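Local coordinates for protein homospermidine synthase (Legionella pneumophila subsp. pneumophila str. Philadelphia 1, PDB 2PH5) that binds NAD in a Rossmann-type domain and probably makes the polyamine homospermidine, at residues 14-25 with 80-91; 198-206 with 363-372. All blocks are in the same frame, centred on the assembly; numbering follows the deposited sequence.

Overall arrangement
Both contacts join neighbouring strands and are largely buried, but they belong to different sheets on opposite sides of the chain's centre, with centres about 38 Å apart. Contact 1 pairs strands 16-19 and 86-89 in the middle of the parallel, NAD-binding sheet; its chemistry runs from a charged cluster at the start of the strands, through apolar packing, aromatic and aliphatic, to backbone groups holding the dinucleotide. Contact 2 lies in the mixed sheet, where the start of strand 202-213 meets the hairpin of strands 352-364 and 370-378. There the pairing is antiparallel and bulged, a selenomethionine packs on a histidine, and the side chain of Trp372 lies about 14 Å from the bound NAD.

Contact 1: 14-25 with 80-91; sequences NRFVILGFGCVG and TLEENDFLIDVS. With NAD (nicotinamide-adenine-dinucleotide), chain C.
The carboxylate of Asp85 sits under the Arg15 side chain, with OD2 over one face of the guanidinium, 3.2 Å from NE; no N-H points at it, so this salt bridge rests on charge alone. Bends at chi2 and chi3 (-119° and -129°) fold the arginine back across the acid, and its NH2 makes a longer salt bridge with Glu82 OE2. On Asp85, OD1 is gripped from opposite faces of the carboxylate plane, by Asn14 ND2 at 3.0 Å and by the Arg15 N, while OD2 takes the Glu82 N, which fixes the rotation of the group.

Beyond this cluster the strands run parallel at the centre of a Rossmann sheet, Val17 N donating to Phe86 O and Val17 O accepting from Ile88 N. On one face the Phe16 and Phe86 rings meet obliquely, planes at 44°, and Ile404 of helix 391-408 packs on Phe86. On the other, Val17 and Thr80 meet tip to tip, and Leu19 reaches its CD2 to 3.3 Å from Asp89 CA. Asp89 OD2 takes both N and OG of Ser91 in an Asx turn; its OD1 bonds Tyr110.

Gly20, Gly22 and Gly25 fit the GxGxxG pattern. Val24 N donates to NAD O2N at 3.0 Å and Cys23 N to O2A, at the start of helix 23-35. Val24 CG1 lies 3.8 Å from Val90 CG1, and a water bridges Val90 O, Gly22 N and Gly25 N.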
# COMPACT_ATOMS: atom_id res chain seq x y z
N ASN A 14 -24.25 7.77 -41.14
CA ASN A 14 -24.33 9.00 -40.36
C ASN A 14 -22.99 9.42 -39.77
O ASN A 14 -21.94 9.07 -40.29
CB ASN A 14 -25.37 8.85 -39.27
CG ASN A 14 -26.78 8.96 -39.81
OD1 ASN A 14 -27.20 8.16 -40.64
ND2 ASN A 14 -27.50 9.99 -39.37
N ARG A 15 -23.03 10.19 -38.69
CA ARG A 15 -21.79 10.64 -38.10
C ARG A 15 -21.74 10.39 -36.62
O ARG A 15 -22.78 10.31 -35.96
CB ARG A 15 -21.56 12.13 -38.40
CG ARG A 15 -22.62 13.04 -37.84
CD ARG A 15 -23.34 13.82 -38.94
NE ARG A 15 -23.36 15.25 -38.65
CZ ARG A 15 -24.18 16.13 -39.24
NH1 ARG A 15 -25.05 15.71 -40.14
NH2 ARG A 15 -24.11 17.42 -38.92
N PHE A 16 -20.53 10.24 -36.10
CA PHE A 16 -20.32 10.01 -34.68
C PHE A 16 -19.79 11.28 -34.03
O PHE A 16 -18.72 11.75 -34.39
CB PHE A 16 -19.31 8.88 -34.46
CG PHE A 16 -19.89 7.50 -34.61
CD1 PHE A 16 -19.39 6.63 -35.57
CD2 PHE A 16 -20.91 7.07 -33.78
CE1 PHE A 16 -19.90 5.34 -35.70
CE2 PHE A 16 -21.42 5.78 -33.89
CZ PHE A 16 -20.92 4.91 -34.85
N VAL A 17 -20.54 11.84 -33.09
CA VAL A 17 -20.08 13.03 -32.39
C VAL A 17 -19.61 12.58 -31.01
O VAL A 17 -20.42 12.17 -30.17
CB VAL A 17 -21.19 14.10 -32.18
CG1 VAL A 17 -20.64 15.25 -31.33
CG2 VAL A 17 -21.68 14.63 -33.52
N ILE A 18 -18.31 12.62 -30.76
CA ILE A 18 -17.85 12.22 -29.45
C ILE A 18 -17.34 13.42 -28.66
O ILE A 18 -16.43 14.12 -29.10
CB ILE A 18 -16.76 11.10 -29.54
CG1 ILE A 18 -15.84 11.18 -28.33
CG2 ILE A 18 -16.05 11.16 -30.89
CD1 ILE A 18 -14.66 10.25 -28.40
N LEU A 19 -17.97 13.70 -27.52
CA LEU A 19 -17.52 14.83 -26.73
C LEU A 19 -16.67 14.28 -25.60
O LEU A 19 -17.07 13.35 -24.90
CB LEU A 19 -18.68 15.66 -26.18
CG LEU A 19 -19.37 15.17 -24.92
CD1 LEU A 19 -20.21 16.28 -24.31
CD2 LEU A 19 -20.22 13.96 -25.27
N GLY A 20 -15.50 14.88 -25.44
CA GLY A 20 -14.56 14.43 -24.45
C GLY A 20 -13.53 13.60 -25.20
O GLY A 20 -13.89 12.92 -26.16
N PHE A 21 -12.27 13.67 -24.79
CA PHE A 21 -11.24 12.88 -25.46
C PHE A 21 -10.14 12.51 -24.48
O PHE A 21 -8.95 12.74 -24.73
CB PHE A 21 -10.64 13.66 -26.64
CG PHE A 21 -10.09 12.79 -27.74
CD1 PHE A 21 -10.88 11.81 -28.34
CD2 PHE A 21 -8.78 12.96 -28.21
CE1 PHE A 21 -10.38 11.01 -29.38
CE2 PHE A 21 -8.27 12.18 -29.25
CZ PHE A 21 -9.07 11.20 -29.84
N GLY A 22 -10.55 11.92 -23.35
CA GLY A 22 -9.59 11.52 -22.34
C GLY A 22 -9.17 10.06 -22.46
O GLY A 22 -8.92 9.55 -23.56
N CYS A 23 -9.09 9.40 -21.30
CA CYS A 23 -8.71 8.00 -21.19
C CYS A 23 -9.59 7.11 -22.06
O CYS A 23 -9.10 6.34 -22.89
CB CYS A 23 -8.80 7.56 -19.72
SG CYS A 23 -8.10 8.76 -18.53
N VAL A 24 -10.90 7.21 -21.86
CA VAL A 24 -11.87 6.41 -22.61
C VAL A 24 -11.97 6.81 -24.09
O VAL A 24 -11.80 5.97 -24.98
CB VAL A 24 -13.28 6.52 -21.97
CG1 VAL A 24 -14.29 5.72 -22.78
CG2 VAL A 24 -13.24 6.01 -20.54
N GLY A 25 -12.24 8.08 -24.35
CA GLY A 25 -12.37 8.57 -25.71
C GLY A 25 -11.25 8.20 -26.66
O GLY A 25 -11.51 7.76 -27.77
N THR A 80 -24.44 20.19 -34.10
CA THR A 80 -23.57 19.14 -34.58
C THR A 80 -24.29 17.81 -34.75
O THR A 80 -23.74 16.86 -35.31
CB THR A 80 -22.37 18.97 -33.63
OG1 THR A 80 -21.26 18.44 -34.34
CG2 THR A 80 -22.73 18.04 -32.48
N LEU A 81 -25.54 17.74 -34.28
CA LEU A 81 -26.34 16.52 -34.37
C LEU A 81 -27.55 16.58 -35.30
O LEU A 81 -28.41 17.44 -35.16
CB LEU A 81 -26.83 16.11 -32.98
CG LEU A 81 -25.76 15.62 -32.02
CD1 LEU A 81 -26.40 15.43 -30.66
CD2 LEU A 81 -25.13 14.34 -32.54
N GLU A 82 -27.62 15.63 -36.24
CA GLU A 82 -28.73 15.53 -37.19
C GLU A 82 -29.49 14.25 -36.84
O GLU A 82 -29.00 13.40 -36.09
CB GLU A 82 -28.19 15.45 -38.62
CG GLU A 82 -28.92 16.32 -39.65
CD GLU A 82 -28.40 17.76 -39.69
OE1 GLU A 82 -28.84 18.54 -40.56
OE2 GLU A 82 -27.53 18.10 -38.85
N GLU A 83 -30.70 14.09 -37.37
CA GLU A 83 -31.47 12.90 -37.07
C GLU A 83 -30.70 11.62 -37.39
O GLU A 83 -30.12 11.49 -38.47
CB GLU A 83 -32.81 12.94 -37.82
CG GLU A 83 -33.65 11.69 -37.64
CD GLU A 83 -35.15 11.98 -37.63
OE1 GLU A 83 -35.62 12.67 -36.69
OE2 GLU A 83 -35.85 11.50 -38.56
N ASN A 84 -30.67 10.69 -36.43
CA ASN A 84 -29.97 9.41 -36.58
C ASN A 84 -28.47 9.44 -36.30
O ASN A 84 -27.79 8.42 -36.44
CB ASN A 84 -30.21 8.83 -37.98
CG ASN A 84 -31.66 8.53 -38.22
OD1 ASN A 84 -32.30 7.83 -37.43
ND2 ASN A 84 -32.20 9.08 -39.31
N ASP A 85 -27.95 10.60 -35.93
CA ASP A 85 -26.54 10.69 -35.60
C ASP A 85 -26.35 10.05 -34.23
O ASP A 85 -27.33 9.72 -33.57
CB ASP A 85 -26.06 12.14 -35.59
CG ASP A 85 -25.86 12.70 -36.99
OD1 ASP A 85 -25.69 11.89 -37.93
OD2 ASP A 85 -25.86 13.94 -37.15
N PHE A 86 -25.11 9.89 -33.81
CA PHE A 86 -24.84 9.26 -32.53
C PHE A 86 -23.87 10.07 -31.69
O PHE A 86 -22.73 10.30 -32.09
CB PHE A 86 -24.29 7.85 -32.78
CG PHE A 86 -24.47 6.89 -31.63
CD1 PHE A 86 -24.70 5.54 -31.89
CD2 PHE A 86 -24.40 7.32 -30.31
CE1 PHE A 86 -24.85 4.62 -30.84
CE2 PHE A 86 -24.55 6.41 -29.25
CZ PHE A 86 -24.77 5.06 -29.52
N LEU A 87 -24.32 10.51 -30.52
CA LEU A 87 -23.46 11.28 -29.62
C LEU A 87 -22.83 10.34 -28.60
O LEU A 87 -23.50 9.86 -27.69
CB LEU A 87 -24.27 12.37 -28.90
CG LEU A 87 -23.55 13.17 -27.80
CD1 LEU A 87 -22.33 13.86 -28.38
CD2 LEU A 87 -24.49 14.20 -27.20
N ILE A 88 -21.54 10.06 -28.75
CA ILE A 88 -20.85 9.21 -27.79
C ILE A 88 -20.36 10.13 -26.68
O ILE A 88 -19.49 10.97 -26.91
CB ILE A 88 -19.66 8.46 -28.44
CG1 ILE A 88 -20.15 7.61 -29.61
CG2 ILE A 88 -19.00 7.53 -27.43
CD1 ILE A 88 -19.04 6.97 -30.40
N ASP A 89 -20.95 10.00 -25.50
CA ASP A 89 -20.60 10.84 -24.36
C ASP A 89 -19.53 10.19 -23.49
O ASP A 89 -19.81 9.23 -22.77
CB ASP A 89 -21.86 11.12 -23.53
CG ASP A 89 -21.62 12.07 -22.35
OD1 ASP A 89 -22.62 12.41 -21.66
OD2 ASP A 89 -20.46 12.49 -22.10
N VAL A 90 -18.31 10.70 -23.56
CA VAL A 90 -17.22 10.18 -22.76
C VAL A 90 -16.50 11.36 -22.09
O VAL A 90 -15.26 11.38 -22.00
CB VAL A 90 -16.22 9.36 -23.63
CG1 VAL A 90 -16.90 8.11 -24.17
CG2 VAL A 90 -15.70 10.20 -24.77
N SER A 91 -17.29 12.33 -21.64
CA SER A 91 -16.79 13.54 -20.98
C SER A 91 -17.00 13.49 -19.48
O SER A 91 -17.43 12.49 -18.93
CB SER A 91 -17.52 14.78 -21.51
OG SER A 91 -18.91 14.72 -21.20
PA NAD C . -10.89 12.07 -18.56
O1A NAD C . -10.90 13.08 -17.45
O2A NAD C . -9.60 11.41 -18.90
O5B NAD C . -11.48 12.71 -19.93
C5B NAD C . -12.69 13.47 -19.91
C4B NAD C . -12.67 14.44 -21.10
O4B NAD C . -13.86 15.19 -21.01
C3B NAD C . -11.50 15.44 -21.09
O3B NAD C . -10.78 15.37 -22.33
C2B NAD C . -12.16 16.78 -20.89
O2B NAD C . -11.51 17.87 -21.51
C1B NAD C . -13.60 16.53 -21.37
N9A NAD C . -14.63 17.36 -20.72
C8A NAD C . -14.55 17.83 -19.40
N7A NAD C . -15.08 19.07 -19.29
C5A NAD C . -15.49 19.42 -20.53
C6A NAD C . -16.11 20.58 -21.00
N6A NAD C . -16.44 21.61 -20.23
N1A NAD C . -16.40 20.62 -22.36
C2A NAD C . -16.09 19.59 -23.22
N3A NAD C . -15.49 18.44 -22.77
C4A NAD C . -15.21 18.39 -21.44
O3 NAD C . -11.91 10.95 -18.11
PN NAD C . -12.47 9.62 -18.81
O1N NAD C . -12.35 8.52 -17.82
O2N NAD C . -11.79 9.48 -20.15
O5D NAD C . -13.95 10.18 -18.92
C5D NAD C . -15.06 9.49 -19.44
C4D NAD C . -15.79 8.95 -18.22
O4D NAD C . -15.98 7.57 -18.38
C3D NAD C . -16.33 9.34 -16.86
O3D NAD C . -17.63 9.90 -16.96
C2D NAD C . -16.30 8.02 -16.13
O2D NAD C . -17.18 7.96 -15.04
C1D NAD C . -16.58 7.00 -17.23
N1N NAD C . -15.93 5.68 -17.10
C2N NAD C . -16.70 4.53 -17.04
C3N NAD C . -16.03 3.30 -16.94
C7N NAD C . -16.78 2.01 -16.89
O7N NAD C . -16.04 0.85 -16.81
N7N NAD C . -18.09 1.94 -16.95
C4N NAD C . -14.60 3.22 -16.90
C5N NAD C . -13.86 4.42 -16.95
C6N NAD C . -14.50 5.64 -17.05
O HOH W 1 -26.78 13.15 -40.39
O HOH W 2 -12.66 10.29 -22.28

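Contact 2: 198-206 with 363-372; sequences LGIKVIHVA and LMGNQRGAYW. With SO4 (sulfate ion), chain B.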
# COMPACT_ATOMS: atom_id res chain seq x y z
N LEU A 198 -31.28 -19.96 -6.82
CA LEU A 198 -29.92 -20.49 -6.85
C LEU A 198 -29.14 -20.30 -5.54
O LEU A 198 -28.01 -20.75 -5.42
CB LEU A 198 -29.13 -19.87 -8.01
CG LEU A 198 -29.21 -20.61 -9.35
CD1 LEU A 198 -30.61 -21.18 -9.56
CD2 LEU A 198 -28.83 -19.67 -10.46
N GLY A 199 -29.75 -19.62 -4.57
CA GLY A 199 -29.09 -19.43 -3.28
C GLY A 199 -28.02 -18.35 -3.18
O GLY A 199 -27.22 -18.33 -2.25
N ILE A 200 -28.03 -17.44 -4.15
CA ILE A 200 -27.08 -16.35 -4.18
C ILE A 200 -27.35 -15.42 -3.01
O ILE A 200 -28.41 -14.80 -2.92
CB ILE A 200 -27.22 -15.54 -5.46
CG1 ILE A 200 -27.17 -16.48 -6.67
CG2 ILE A 200 -26.11 -14.51 -5.54
CD1 ILE A 200 -25.88 -17.27 -6.77
N LYS A 201 -26.38 -15.34 -2.11
CA LYS A 201 -26.50 -14.48 -0.94
C LYS A 201 -25.74 -13.17 -1.12
O LYS A 201 -26.09 -12.16 -0.52
CB LYS A 201 -25.98 -15.21 0.30
CG LYS A 201 -26.80 -16.41 0.71
CD LYS A 201 -26.13 -17.13 1.87
CE LYS A 201 -27.00 -18.23 2.44
NZ LYS A 201 -26.40 -18.72 3.71
N VAL A 202 -24.69 -13.21 -1.93
CA VAL A 202 -23.89 -12.02 -2.16
C VAL A 202 -23.16 -12.06 -3.51
O VAL A 202 -22.64 -13.10 -3.93
CB VAL A 202 -22.86 -11.83 -1.00
CG1 VAL A 202 -22.11 -13.11 -0.75
CG2 VAL A 202 -21.87 -10.71 -1.33
N ILE A 203 -23.14 -10.91 -4.18
CA ILE A 203 -22.49 -10.75 -5.47
C ILE A 203 -21.41 -9.67 -5.36
O ILE A 203 -21.68 -8.56 -4.91
CB ILE A 203 -23.48 -10.29 -6.57
CG1 ILE A 203 -24.51 -11.38 -6.88
CG2 ILE A 203 -22.71 -9.91 -7.82
CD1 ILE A 203 -25.44 -11.01 -8.04
N HIS A 204 -20.19 -9.99 -5.78
CA HIS A 204 -19.11 -9.02 -5.75
C HIS A 204 -18.66 -8.71 -7.17
O HIS A 204 -18.75 -9.55 -8.06
CB HIS A 204 -17.86 -9.56 -5.03
CG HIS A 204 -17.96 -9.57 -3.53
ND1 HIS A 204 -17.00 -10.16 -2.73
CD2 HIS A 204 -18.90 -9.09 -2.69
CE1 HIS A 204 -17.34 -10.03 -1.47
NE2 HIS A 204 -18.50 -9.39 -1.41
N VAL A 205 -18.20 -7.48 -7.37
CA VAL A 205 -17.63 -7.09 -8.64
C VAL A 205 -16.19 -7.19 -8.17
O VAL A 205 -15.69 -6.31 -7.47
CB VAL A 205 -17.96 -5.63 -9.03
CG1 VAL A 205 -17.22 -5.26 -10.31
CG2 VAL A 205 -19.47 -5.47 -9.24
N ALA A 206 -15.55 -8.31 -8.50
CA ALA A 206 -14.18 -8.57 -8.08
C ALA A 206 -13.21 -8.34 -9.22
O ALA A 206 -13.25 -9.02 -10.24
CB ALA A 206 -14.06 -10.00 -7.56
N LEU A 363 -20.28 -14.64 -7.62
CA LEU A 363 -21.59 -14.97 -7.04
C LEU A 363 -21.36 -16.01 -5.96
O LEU A 363 -20.80 -17.07 -6.23
CB LEU A 363 -22.53 -15.52 -8.10
CG LEU A 363 -23.06 -14.45 -9.05
CD1 LEU A 363 -21.92 -13.88 -9.89
CD2 LEU A 363 -24.11 -15.06 -9.94
N MSE A 364 -21.79 -15.72 -4.73
CA MSE A 364 -21.62 -16.64 -3.60
C MSE A 364 -22.96 -17.09 -3.01
O MSE A 364 -23.93 -16.33 -3.00
CB MSE A 364 -20.79 -15.96 -2.50
CG MSE A 364 -19.40 -15.53 -2.93
SE MSE A 364 -18.78 -13.94 -1.98
CE MSE A 364 -19.41 -12.60 -3.23
N GLY A 365 -23.01 -18.32 -2.52
CA GLY A 365 -24.22 -18.85 -1.92
C GLY A 365 -24.66 -20.21 -2.45
O GLY A 365 -25.17 -21.04 -1.69
N ASN A 366 -24.47 -20.44 -3.74
CA ASN A 366 -24.87 -21.70 -4.36
C ASN A 366 -24.02 -22.88 -3.88
O ASN A 366 -22.82 -22.75 -3.65
CB ASN A 366 -24.80 -21.60 -5.89
CG ASN A 366 -25.32 -22.85 -6.57
OD1 ASN A 366 -24.57 -23.77 -6.87
ND2 ASN A 366 -26.63 -22.90 -6.80
N GLN A 367 -24.68 -24.03 -3.76
CA GLN A 367 -24.03 -25.25 -3.29
C GLN A 367 -22.81 -25.67 -4.11
O GLN A 367 -21.89 -26.28 -3.56
CB GLN A 367 -25.07 -26.38 -3.23
CG GLN A 367 -25.69 -26.70 -4.58
CD GLN A 367 -26.98 -27.50 -4.47
OE1 GLN A 367 -27.49 -28.01 -5.47
NE2 GLN A 367 -27.52 -27.61 -3.25
N ARG A 368 -22.80 -25.36 -5.40
CA ARG A 368 -21.68 -25.71 -6.27
C ARG A 368 -20.40 -25.03 -5.81
O ARG A 368 -19.30 -25.48 -6.14
CB ARG A 368 -21.96 -25.27 -7.72
CG ARG A 368 -23.23 -25.80 -8.35
CD ARG A 368 -23.10 -27.25 -8.73
NE ARG A 368 -21.93 -27.52 -9.56
CZ ARG A 368 -21.63 -28.73 -10.03
NH1 ARG A 368 -22.42 -29.75 -9.74
NH2 ARG A 368 -20.55 -28.92 -10.77
N GLY A 369 -20.54 -23.95 -5.05
CA GLY A 369 -19.39 -23.20 -4.57
C GLY A 369 -19.37 -21.80 -5.14
O GLY A 369 -20.19 -21.46 -6.00
N ALA A 370 -18.46 -20.96 -4.66
CA ALA A 370 -18.39 -19.60 -5.19
C ALA A 370 -18.06 -19.68 -6.67
O ALA A 370 -17.27 -20.52 -7.10
CB ALA A 370 -17.33 -18.79 -4.46
N TYR A 371 -18.67 -18.80 -7.45
CA TYR A 371 -18.47 -18.76 -8.90
C TYR A 371 -18.03 -17.37 -9.36
O TYR A 371 -18.63 -16.36 -8.98
CB TYR A 371 -19.78 -19.12 -9.59
CG TYR A 371 -19.67 -19.31 -11.08
CD1 TYR A 371 -19.11 -20.48 -11.61
CD2 TYR A 371 -20.14 -18.35 -11.96
CE1 TYR A 371 -19.04 -20.69 -12.98
CE2 TYR A 371 -20.06 -18.54 -13.33
CZ TYR A 371 -19.52 -19.72 -13.83
OH TYR A 371 -19.45 -19.91 -15.19
N TRP A 372 -17.00 -17.33 -10.19
CA TRP A 372 -16.49 -16.07 -10.72
C TRP A 372 -16.50 -16.13 -12.23
O TRP A 372 -15.89 -17.03 -12.83
CB TRP A 372 -15.05 -15.83 -10.25
CG TRP A 372 -14.52 -14.47 -10.59
CD1 TRP A 372 -14.46 -13.38 -9.77
CD2 TRP A 372 -13.91 -14.07 -11.83
NE1 TRP A 372 -13.86 -12.33 -10.41
CE2 TRP A 372 -13.51 -12.72 -11.68
CE3 TRP A 372 -13.67 -14.71 -13.05
CZ2 TRP A 372 -12.88 -12.01 -12.70
CZ3 TRP A 372 -13.04 -14.00 -14.07
CH2 TRP A 372 -12.65 -12.66 -13.89
S SO4 B . -22.32 -32.90 -9.54
O1 SO4 B . -22.25 -34.37 -9.63
O2 SO4 B . -23.18 -32.51 -8.41
O3 SO4 B . -22.88 -32.36 -10.80
O4 SO4 B . -20.96 -32.37 -9.33
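The His204 ring of strand 202-213 carries on one face the methyl of selenomethionine Met364, from strand 352-364 of the same mixed sheet in the C-terminal domain: CE stands 3.4 Å from the ring centroid, 12° off the normal, a CH-pi contact with SE farther out over the same face. The two side chains cross at about a right angle, and bends of Met364 at chi2 and chi3 (149° and -92°) swing the methyl over the ring, whose ND1 bonds Ser278. At the edge of Trp372, Ala206 O lies in the indole plane and takes a weak hydrogen bond from NE1. At the Arg368 guanidinium edge, NH1 weakly bonds O3 of a sulfate, probably from the crystallisation liquor.

A classic beta bulge interrupts the antiparallel pairing: Lys201 and Val202 both face Met364. Met364 O takes the Lys201 N at 2.8 Å and, weakly, the Val202 N, while Met364 N returns a bond to Val202 O. Ile203 and Leu363 lie side by side on the other face, with Leu171 of helix 158-176 against Leu363.

Gly199 ends the preceding helix in a Schellman motif. There Asn366 ND2 donates to Leu198 O at 2.9 Å, with that oxygen close to the Asn366 amide plane.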